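Local atomic coordinates of hydroxyindole o-methyltransferase (Homo sapiens, PDB entry 4A6D), a protein that catalyses the last step of melatonin synthesis, transferring a methyl group from S-adenosylmethionine to N-acetylserotonin. Residues G292-L295 with T296-Y299; Y15-G18 with F19-S22; A194-C197 with M198-P202; C262-L265 with L266-Y270. All blocks are in the same frame, centred on the assembly; numbering follows the deposited sequence. Where two conformers were deposited one is given.

Interaction 1. Residues G292-L295 with T296-Y299; sequences GPLL and TQLY
Leu295 holds its CG anti to the backbone N (chi1 -177°), and Tyr299 turns its CG back beside its own backbone N (chi1 -81°). The two side chains, one helical turn apart, are thereby brought together. Leu295 CD2 sits over one face of the phenol ring, 3.5 Å from the centroid and 17° off the ring normal. This is a CH-pi contact. The methyl is shifted a little from the middle, and its nearest ring atom is Tyr299 CZ. Tyr299 CD1 is also 3.1 Å from Leu295 O. With an alanine in place of this tyrosine, the CD2 methyl of Leu295 would probably lose the flat surface it rests on, and a gap would open toward Ile337 and Tyr338, which also touch the ring. One position back, Leu294 CD1 lies 4.0 Å from Leu298 CG. Three backbone bonds tie the turn: Gln297 N to Pro293 O (3.0 Å), Leu298 N to Leu294 O (2.9 Å) and Tyr299 N to Leu295 O (3.0 Å). Gln297 reaches back along the start of the helix, its chain extended beyond CG, with CD 3.6 Å from Gly292 N. Its OE1 is hydrogen-bonded by Ser69 of the second subunit. Thr296 OG1 stands against the ring of Pro293 and is hydrogen-bonded to Ser284 OG. Pro293 follows a cis peptide bond and is the N-cap residue. The arrangement is the N-terminal start of alpha-helix 294-305 of the methyltransferase domain, which carries the substrate-binding Asn302; Gln306, also substrate-binding, follows its last residue.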
loop_
_atom_site.group_PDB
_atom_site.type_symbol
_atom_site.label_atom_id
_atom_site.label_comp_id
_atom_site.label_asym_id
_atom_site.label_seq_id
_atom_site.Cartn_x
_atom_site.Cartn_y
_atom_site.Cartn_z
ATOM N N GLY A 292 -4.653 -10.463 16.603
ATOM C CA GLY A 292 -3.672 -11.087 15.734
ATOM C C GLY A 292 -4.223 -12.356 15.130
ATOM O O GLY A 292 -5.258 -12.854 15.571
ATOM N N PRO A 293 -3.532 -12.959 14.154
ATOM C CA PRO A 293 -2.294 -12.469 13.506
ATOM C C PRO A 293 -2.611 -11.210 12.698
ATOM O O PRO A 293 -3.767 -11.008 12.289
ATOM C CB PRO A 293 -1.887 -13.638 12.593
ATOM C CG PRO A 293 -2.759 -14.873 13.065
ATOM C CD PRO A 293 -4.001 -14.251 13.596
ATOM N N LEU A 294 -1.594 -10.345 12.475
ATOM C CA LEU A 294 -1.764 -9.106 11.744
ATOM C C LEU A 294 -2.420 -9.307 10.370
ATOM O O LEU A 294 -3.365 -8.585 10.027
ATOM C CB LEU A 294 -0.418 -8.370 11.645
ATOM C CG LEU A 294 -0.327 -7.109 10.748
ATOM C CD1 LEU A 294 -1.413 -6.087 11.074
ATOM C CD2 LEU A 294 1.050 -6.498 10.881
ATOM N N LEU A 295 -1.933 -10.292 9.600
ATOM C CA LEU A 295 -2.457 -10.572 8.267
ATOM C C LEU A 295 -3.971 -10.902 8.344
ATOM O O LEU A 295 -4.717 -10.438 7.503
ATOM C CB LEU A 295 -1.625 -11.705 7.607
ATOM C CG LEU A 295 -2.008 -12.084 6.157
ATOM C CD1 LEU A 295 -0.815 -12.607 5.403
ATOM C CD2 LEU A 295 -3.060 -13.166 6.147
ATOM N N THR A 296 -4.413 -11.653 9.380
ATOM C CA THR A 296 -5.820 -12.025 9.610
ATOM C C THR A 296 -6.656 -10.808 9.968
ATOM O O THR A 296 -7.778 -10.677 9.481
ATOM C CB THR A 296 -5.929 -13.143 10.651
ATOM O OG1 THR A 296 -5.115 -14.233 10.224
ATOM C CG2 THR A 296 -7.348 -13.631 10.827
ATOM N N GLN A 297 -6.115 -9.927 10.829
ATOM C CA GLN A 297 -6.765 -8.666 11.197
ATOM C C GLN A 297 -6.955 -7.804 9.921
ATOM O O GLN A 297 -8.033 -7.219 9.736
ATOM C CB GLN A 297 -5.908 -7.887 12.200
ATOM C CG GLN A 297 -5.859 -8.461 13.604
ATOM C CD GLN A 297 -4.832 -7.670 14.377
ATOM O OE1 GLN A 297 -3.626 -7.846 14.221
ATOM N NE2 GLN A 297 -5.270 -6.710 15.145
ATOM N N LEU A 298 -5.929 -7.765 9.029
ATOM C CA LEU A 298 -6.028 -6.985 7.788
ATOM C C LEU A 298 -7.123 -7.571 6.908
ATOM O O LEU A 298 -7.960 -6.828 6.398
ATOM C CB LEU A 298 -4.676 -6.863 7.034
ATOM C CG LEU A 298 -3.542 -6.054 7.703
ATOM C CD1 LEU A 298 -2.249 -6.291 7.001
ATOM C CD2 LEU A 298 -3.830 -4.556 7.710
ATOM N N TYR A 299 -7.163 -8.900 6.824
ATOM C CA TYR A 299 -8.187 -9.684 6.128
ATOM C C TYR A 299 -9.578 -9.436 6.697
ATOM O O TYR A 299 -10.534 -9.393 5.919
ATOM C CB TYR A 299 -7.870 -11.186 6.200
ATOM C CG TYR A 299 -6.848 -11.687 5.196
ATOM C CD1 TYR A 299 -5.896 -10.821 4.637
ATOM C CD2 TYR A 299 -6.810 -13.030 4.823
ATOM C CE1 TYR A 299 -4.956 -11.278 3.712
ATOM C CE2 TYR A 299 -5.857 -13.503 3.919
ATOM C CZ TYR A 299 -4.924 -12.625 3.377
ATOM O OH TYR A 299 -3.981 -13.096 2.501
#

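Interaction 2. Residues Y15-G18 with F19-S22; sequences YANG and FMVS
Asn17 and Met20 make the closest side-chain contact in this turn, a tight, non-bonded approach. The terminal methyl, Met20 CE, lies 3.1 Å from Asn17 OD1. The thioether chain bends at its last torsion (chi3 -98°), which brings CE back to the amide. Asn17 OD1 is buried and finds no hydrogen-bond partner. Phe19 adds a ring contact: Ala16 O lies at the ring edge, near its plane, 3.1 Å from Phe19 CD2. Met20 CG stands over one face of that ring. The CG of Phe19 sits between its backbone N and carbonyl carbon (chi1 79°), and this sends the ring back toward Ala16.

The backbone bonds are uneven. Asn17 O takes Met20 N at 2.9 Å, with the donor well above the carbonyl plane, and Val21 N only weakly at 3.5 Å. Regular helical bonding is seen from Ser22 N to Gly18 O, 3.0 Å. The helix is kinked here: Phe19 N and Met20 N lack the bond to the oxygen four residues back. Ser22 OG of the second subunit bonds to Phe19 N and Tyr15 O. This part of helix 7-31, in the dimerisation domain, packs against the same helix of the second subunit, where Ser22 meets Gly18, and against its helix 103-117, with Ala16 on Leu106 and Met20 on Trp117.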
loop_
_atom_site.group_PDB
_atom_site.type_symbol
_atom_site.label_atom_id
_atom_site.label_comp_id
_atom_site.label_asym_id
_atom_site.label_seq_id
_atom_site.Cartn_x
_atom_site.Cartn_y
_atom_site.Cartn_z
ATOM N N TYR A 15 5.487 2.124 6.716
ATOM C CA TYR A 15 4.040 1.964 6.691
ATOM C C TYR A 15 3.443 2.902 5.678
ATOM O O TYR A 15 2.587 2.500 4.896
ATOM C CB TYR A 15 3.428 2.232 8.085
ATOM C CG TYR A 15 3.791 1.261 9.207
ATOM C CD1 TYR A 15 4.303 -0.003 8.928
ATOM C CD2 TYR A 15 3.572 1.595 10.539
ATOM C CE1 TYR A 15 4.598 -0.902 9.942
ATOM C CE2 TYR A 15 3.891 0.714 11.566
ATOM C CZ TYR A 15 4.379 -0.546 11.262
ATOM O OH TYR A 15 4.710 -1.425 12.267
ATOM N N ALA A 16 3.904 4.164 5.667
ATOM C CA ALA A 16 3.354 5.137 4.736
ATOM C C ALA A 16 3.638 4.768 3.277
ATOM O O ALA A 16 2.805 4.989 2.426
ATOM C CB ALA A 16 3.890 6.519 5.058
ATOM N N ASN A 17 4.797 4.177 3.005
ATOM C CA ASN A 17 5.245 3.819 1.666
ATOM C C ASN A 17 4.784 2.483 1.167
ATOM O O ASN A 17 4.999 2.194 -0.005
ATOM C CB ASN A 17 6.770 3.867 1.629
ATOM C CG ASN A 17 7.336 5.260 1.817
ATOM O OD1 ASN A 17 6.643 6.276 1.698
ATOM N ND2 ASN A 17 8.609 5.330 2.109
ATOM N N GLY A 18 4.144 1.695 2.037
ATOM C CA GLY A 18 3.680 0.336 1.762
ATOM C C GLY A 18 2.840 0.204 0.512
ATOM O O GLY A 18 3.023 -0.736 -0.267
ATOM N N PHE A 19 1.946 1.180 0.283
ATOM C CA PHE A 19 1.108 1.191 -0.899
ATOM C C PHE A 19 1.928 1.224 -2.212
ATOM O O PHE A 19 1.529 0.575 -3.181
ATOM C CB PHE A 19 0.069 2.303 -0.801
ATOM C CG PHE A 19 0.576 3.690 -1.119
ATOM C CD1 PHE A 19 0.576 4.164 -2.426
ATOM C CD2 PHE A 19 1.011 4.537 -0.107
ATOM C CE1 PHE A 19 1.056 5.434 -2.719
ATOM C CE2 PHE A 19 1.479 5.809 -0.403
ATOM C CZ PHE A 19 1.496 6.254 -1.706
ATOM N N MET A 20 3.093 1.920 -2.212
ATOM C CA MET A 20 4.003 2.019 -3.361
ATOM C C MET A 20 4.661 0.674 -3.682
ATOM O O MET A 20 4.766 0.294 -4.853
ATOM C CB MET A 20 5.073 3.075 -3.105
ATOM C CG MET A 20 4.488 4.441 -2.854
ATOM S SD MET A 20 5.658 5.793 -3.014
ATOM C CE MET A 20 6.057 6.042 -1.346
ATOM N N VAL A 21 5.082 -0.053 -2.625
ATOM C CA VAL A 21 5.710 -1.362 -2.716
ATOM C C VAL A 21 4.685 -2.392 -3.235
ATOM O O VAL A 21 5.054 -3.227 -4.063
ATOM C CB VAL A 21 6.330 -1.753 -1.361
ATOM C CG1 VAL A 21 6.720 -3.238 -1.313
ATOM C CG2 VAL A 21 7.513 -0.872 -1.028
ATOM N N SER A 22 3.401 -2.303 -2.793
ATOM C CA SER A 22 2.324 -3.192 -3.265
ATOM C C SER A 22 2.116 -2.982 -4.748
ATOM O O SER A 22 2.163 -3.947 -5.499
ATOM C CB SER A 22 1.011 -2.958 -2.510
ATOM O OG SER A 22 1.154 -3.288 -1.137
#

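Interaction 3. Residues A194-C197 with M198-P202; sequences AKEC and MSLYP
Glu196 O is gripped by two donors from the next turn. Ser199 OG gives a hydrogen bond of 2.8 Å to Glu196 O. Leu200 N gives another, of 3.1 Å, to Glu196 O. The hydroxyl is brought back to this oxygen because Ser199 OG sits between its backbone N and carbonyl carbon (chi1 59°). The side chain of Glu196 bends at chi2 (76°) and brings OE2 across Leu200, 3.6 Å from its CD1. Farther on, Tyr201 N bonds to Cys197 O at 2.8 Å, although Tyr201 is the first residue to leave helical geometry. Cys197 SG is placed obliquely to the Tyr201 ring, a sulfur-aromatic contact 5.4 Å from the centroid. The ring hydroxyl bonds to Leu172 O.

This is the C-terminal end of helix 192-200, the helix of a beta-alpha-beta unit between strands 182-186 and 205-210 in the Rossmann-like methyltransferase domain. Met198 N bonds to Ala194 O at 3.0 Å. Its side chain bends twice, CE comes back to Cys197 CB at 3.9 Å, and the side chain also packs on Ile206 and Ile230 of the sheet. An alanine in its place would probably open a gap between helix and sheet and leave the CB of Cys197 without its methyl neighbour. On another side of the helix, Leu200 packs on Leu172 and Thr173 of helix 164-173.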
loop_
_atom_site.group_PDB
_atom_site.type_symbol
_atom_site.label_atom_id
_atom_site.label_comp_id
_atom_site.label_asym_id
_atom_site.label_seq_id
_atom_site.Cartn_x
_atom_site.Cartn_y
_atom_site.Cartn_z
ATOM N N ALA A 194 -10.911 -29.036 -4.483
ATOM C CA ALA A 194 -11.473 -30.360 -4.766
ATOM C C ALA A 194 -10.480 -31.223 -5.535
ATOM O O ALA A 194 -10.364 -32.397 -5.232
ATOM C CB ALA A 194 -12.757 -30.226 -5.547
ATOM N N LYS A 195 -9.748 -30.650 -6.506
ATOM C CA LYS A 195 -8.722 -31.360 -7.280
ATOM C C LYS A 195 -7.646 -31.894 -6.329
ATOM O O LYS A 195 -7.244 -33.054 -6.456
ATOM C CB LYS A 195 -8.089 -30.439 -8.341
ATOM C CG LYS A 195 -8.707 -30.546 -9.740
ATOM C CD LYS A 195 -8.321 -29.348 -10.641
ATOM C CE LYS A 195 -8.316 -29.671 -12.125
ATOM N NZ LYS A 195 -8.274 -28.447 -12.971
ATOM N N GLU A 196 -7.240 -31.068 -5.344
ATOM C CA GLU A 196 -6.240 -31.400 -4.329
ATOM C C GLU A 196 -6.775 -32.463 -3.398
ATOM O O GLU A 196 -6.071 -33.434 -3.103
ATOM C CB GLU A 196 -5.830 -30.140 -3.542
ATOM C CG GLU A 196 -4.852 -30.388 -2.402
ATOM C CD GLU A 196 -3.410 -30.640 -2.791
ATOM O OE1 GLU A 196 -2.764 -29.697 -3.304
ATOM O OE2 GLU A 196 -2.905 -31.750 -2.510
ATOM N N CYS A 197 -8.028 -32.295 -2.957
ATOM C CA CYS A 197 -8.714 -33.229 -2.070
ATOM C C CYS A 197 -8.747 -34.662 -2.619
ATOM O O CYS A 197 -8.419 -35.603 -1.892
ATOM C CB CYS A 197 -10.110 -32.718 -1.746
ATOM S SG CYS A 197 -10.742 -33.290 -0.158
ATOM N N MET A 198 -9.063 -34.807 -3.915
ATOM C CA MET A 198 -9.122 -36.076 -4.619
ATOM C C MET A 198 -7.791 -36.789 -4.820
ATOM O O MET A 198 -7.762 -38.012 -4.803
ATOM C CB MET A 198 -9.931 -35.942 -5.903
ATOM C CG MET A 198 -11.374 -35.548 -5.640
ATOM S SD MET A 198 -12.286 -36.680 -4.539
ATOM C CE MET A 198 -12.280 -35.772 -2.965
ATOM N N SER A 199 -6.690 -36.053 -4.976
ATOM C CA SER A 199 -5.365 -36.670 -5.103
ATOM C C SER A 199 -4.914 -37.150 -3.715
ATOM O O SER A 199 -4.313 -38.221 -3.591
ATOM C CB SER A 199 -4.357 -35.689 -5.699
ATOM O OG SER A 199 -4.227 -34.530 -4.896
ATOM N N LEU A 200 -5.263 -36.368 -2.674
ATOM C CA LEU A 200 -4.972 -36.663 -1.277
ATOM C C LEU A 200 -5.788 -37.853 -0.776
ATOM O O LEU A 200 -5.245 -38.694 -0.053
ATOM C CB LEU A 200 -5.243 -35.432 -0.403
ATOM C CG LEU A 200 -4.154 -34.394 -0.328
ATOM C CD1 LEU A 200 -4.651 -33.156 0.353
ATOM C CD2 LEU A 200 -2.948 -34.930 0.412
ATOM N N TYR A 201 -7.076 -37.939 -1.178
ATOM C CA TYR A 201 -7.983 -39.027 -0.780
ATOM C C TYR A 201 -8.471 -39.841 -1.999
ATOM O O TYR A 201 -9.554 -39.590 -2.541
ATOM C CB TYR A 201 -9.137 -38.500 0.096
ATOM C CG TYR A 201 -8.663 -37.823 1.368
ATOM C CD1 TYR A 201 -8.356 -38.570 2.507
ATOM C CD2 TYR A 201 -8.441 -36.444 1.412
ATOM C CE1 TYR A 201 -7.873 -37.956 3.668
ATOM C CE2 TYR A 201 -7.992 -35.818 2.576
ATOM C CZ TYR A 201 -7.701 -36.580 3.699
ATOM O OH TYR A 201 -7.276 -35.984 4.860
ATOM N N PRO A 202 -7.669 -40.845 -2.428
ATOM C CA PRO A 202 -8.042 -41.647 -3.607
ATOM C C PRO A 202 -9.367 -42.396 -3.546
ATOM O O PRO A 202 -9.944 -42.691 -4.598
ATOM C CB PRO A 202 -6.866 -42.617 -3.754
ATOM C CG PRO A 202 -5.734 -41.955 -3.063
ATOM C CD PRO A 202 -6.347 -41.255 -1.907
#

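Interaction 4. Residues C262-L265 with L266-Y270; sequences CSHL and LERIY. With ZN (zinc ion), chain B.
Cys262 O, Ser263 O, His264 O and Leu265 O each accept the backbone N-H four residues on, in regular alpha-helical bonds that run from 2.9 Å (Leu266 N to Cys262 O) to 3.2 Å (Arg268 N to His264 O). On one side, His264 and Arg268 run side by side and point the same way, with Arg268 CD 3.7 Å from His264 NE2. His264 has two conformers, so this contact holds for one of them and is doubtful. The aliphatic part of the arginine makes it. The charged end is turned away to backbone oxygens: NE bonds to Phe237 O and NH2 to Asp240 O. Leu265 and Ile269 meet on another side, where Leu265 CG is 3.9 Å from Ile269 CD1. The CG of Leu265 is anti to the backbone N (chi1 174°), which sends the isobutyl group forward along the helix to this isoleucine. Glu267 bends at chi2 (-77°) and leads its carboxylate away from the preceding turn. Its OE1 binds a zinc ion at 2.2 Å, together with His271 one turn on and a water.

Helix 259-272 links strands 247-251 and 278-283 in a beta-alpha-beta unit. Leu265, Leu266 and Ile269 rest on Leu250 of the first strand, and Leu266 and Ile269 also on Ile279 of the second. Leu266 meets helix 314-324 as well, at Leu320, Leu321 and Ala324.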
loop_
_atom_site.group_PDB
_atom_site.type_symbol
_atom_site.label_atom_id
_atom_site.label_comp_id
_atom_site.label_asym_id
_atom_site.label_seq_id
_atom_site.Cartn_x
_atom_site.Cartn_y
_atom_site.Cartn_z
ATOM N N CYS A 262 -24.749 -16.655 7.919
ATOM C CA CYS A 262 -23.938 -17.847 8.236
ATOM C C CYS A 262 -24.798 -18.876 8.895
ATOM O O CYS A 262 -24.781 -20.024 8.466
ATOM C CB CYS A 262 -22.742 -17.497 9.119
ATOM S SG CYS A 262 -21.437 -16.586 8.264
ATOM N N SER A 263 -25.574 -18.466 9.927
ATOM C CA SER A 263 -26.468 -19.358 10.690
ATOM C C SER A 263 -27.465 -20.044 9.795
ATOM O O SER A 263 -27.645 -21.246 9.938
ATOM C CB SER A 263 -27.168 -18.622 11.827
ATOM O OG SER A 263 -26.224 -18.307 12.844
ATOM N N HIS A 264 -28.055 -19.310 8.831
ATOM C CA HIS A 264 -29.020 -19.861 7.880
ATOM C C HIS A 264 -28.409 -21.001 7.046
ATOM O O HIS A 264 -28.987 -22.089 6.985
ATOM C CB HIS A 264 -29.614 -18.743 7.001
ATOM C CG HIS A 264 -30.557 -19.217 5.934
ATOM N ND1 HIS A 264 -30.391 -18.843 4.611
ATOM C CD2 HIS A 264 -31.652 -20.008 6.026
ATOM C CE1 HIS A 264 -31.373 -19.425 3.946
ATOM N NE2 HIS A 264 -32.157 -20.134 4.754
ATOM N N LEU A 265 -27.228 -20.758 6.449
ATOM C CA LEU A 265 -26.524 -21.745 5.627
ATOM C C LEU A 265 -26.106 -22.964 6.486
ATOM O O LEU A 265 -26.307 -24.102 6.054
ATOM C CB LEU A 265 -25.292 -21.117 4.915
ATOM C CG LEU A 265 -24.403 -22.118 4.148
ATOM C CD1 LEU A 265 -25.187 -22.822 2.992
ATOM C CD2 LEU A 265 -23.158 -21.469 3.655
ATOM N N LEU A 266 -25.552 -22.715 7.705
ATOM C CA LEU A 266 -25.154 -23.782 8.583
ATOM C C LEU A 266 -26.315 -24.693 8.956
ATOM O O LEU A 266 -26.135 -25.910 8.974
ATOM C CB LEU A 266 -24.404 -23.277 9.814
ATOM C CG LEU A 266 -23.004 -22.656 9.563
ATOM C CD1 LEU A 266 -22.427 -22.158 10.834
ATOM C CD2 LEU A 266 -22.059 -23.645 8.924
ATOM N N GLU A 267 -27.515 -24.100 9.172
ATOM C CA GLU A 267 -28.759 -24.787 9.515
ATOM C C GLU A 267 -29.206 -25.727 8.382
ATOM O O GLU A 267 -29.524 -26.891 8.633
ATOM C CB GLU A 267 -29.863 -23.771 9.870
ATOM C CG GLU A 267 -29.777 -23.192 11.279
ATOM C CD GLU A 267 -30.242 -24.050 12.450
ATOM O OE1 GLU A 267 -30.533 -25.254 12.257
ATOM O OE2 GLU A 267 -30.321 -23.504 13.575
ATOM N N ARG A 268 -29.150 -25.243 7.134
ATOM C CA ARG A 268 -29.509 -26.002 5.924
ATOM C C ARG A 268 -28.594 -27.217 5.757
ATOM O O ARG A 268 -29.091 -28.305 5.492
ATOM C CB ARG A 268 -29.459 -25.084 4.695
ATOM C CG ARG A 268 -30.530 -23.991 4.770
ATOM C CD ARG A 268 -30.870 -23.295 3.456
ATOM N NE ARG A 268 -30.191 -23.893 2.315
ATOM C CZ ARG A 268 -30.758 -24.702 1.438
ATOM N NH1 ARG A 268 -32.064 -24.946 1.496
ATOM N NH2 ARG A 268 -30.039 -25.242 0.470
ATOM N N ILE A 269 -27.262 -27.020 5.973
ATOM C CA ILE A 269 -26.231 -28.068 5.905
ATOM C C ILE A 269 -26.486 -29.079 6.999
ATOM O O ILE A 269 -26.484 -30.271 6.720
ATOM C CB ILE A 269 -24.802 -27.473 6.030
ATOM C CG1 ILE A 269 -24.504 -26.477 4.872
ATOM C CG2 ILE A 269 -23.740 -28.596 6.152
ATOM C CD1 ILE A 269 -23.118 -25.738 5.064
ATOM N N TYR A 270 -26.709 -28.615 8.237
ATOM C CA TYR A 270 -26.989 -29.515 9.351
ATOM C C TYR A 270 -28.165 -30.481 9.043
ATOM O O TYR A 270 -27.999 -31.692 9.163
ATOM C CB TYR A 270 -27.236 -28.740 10.650
ATOM C CG TYR A 270 -27.477 -29.676 11.821
ATOM C CD1 TYR A 270 -26.415 -30.236 12.515
ATOM C CD2 TYR A 270 -28.771 -29.996 12.228
ATOM C CE1 TYR A 270 -26.630 -31.131 13.554
ATOM C CE2 TYR A 270 -29.000 -30.882 13.282
ATOM C CZ TYR A 270 -27.928 -31.450 13.937
ATOM O OH TYR A 270 -28.147 -32.248 15.026
HETATM ZN ZN ZN B . -32.088 -26.574 12.973
HETATM O O HOH W 1 -33.819 -27.507 13.974
#

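Interactions 1 and 2 are nearest one another, with centres about 17 Å apart. They lie in the methyltransferase and dimerisation domains, and both meet the second subunit: Leu295 of interaction 1 packs on Asn17 of that subunit, and Leu298 on its Val21. Interactions 3 and 4 belong to two beta-alpha-beta units of one sheet, with centres about 25 Å apart. They approach the bound S-adenosylmethionine from different elements, the side chain of Leu265 to about 7 Å and that of Ala194 to about 9 Å. Interaction 1 lies by the substrate site, the side chain of Tyr299 about 5 Å from that of Asn302 and about 6 Å from that of His255, the inferred proton donor or acceptor.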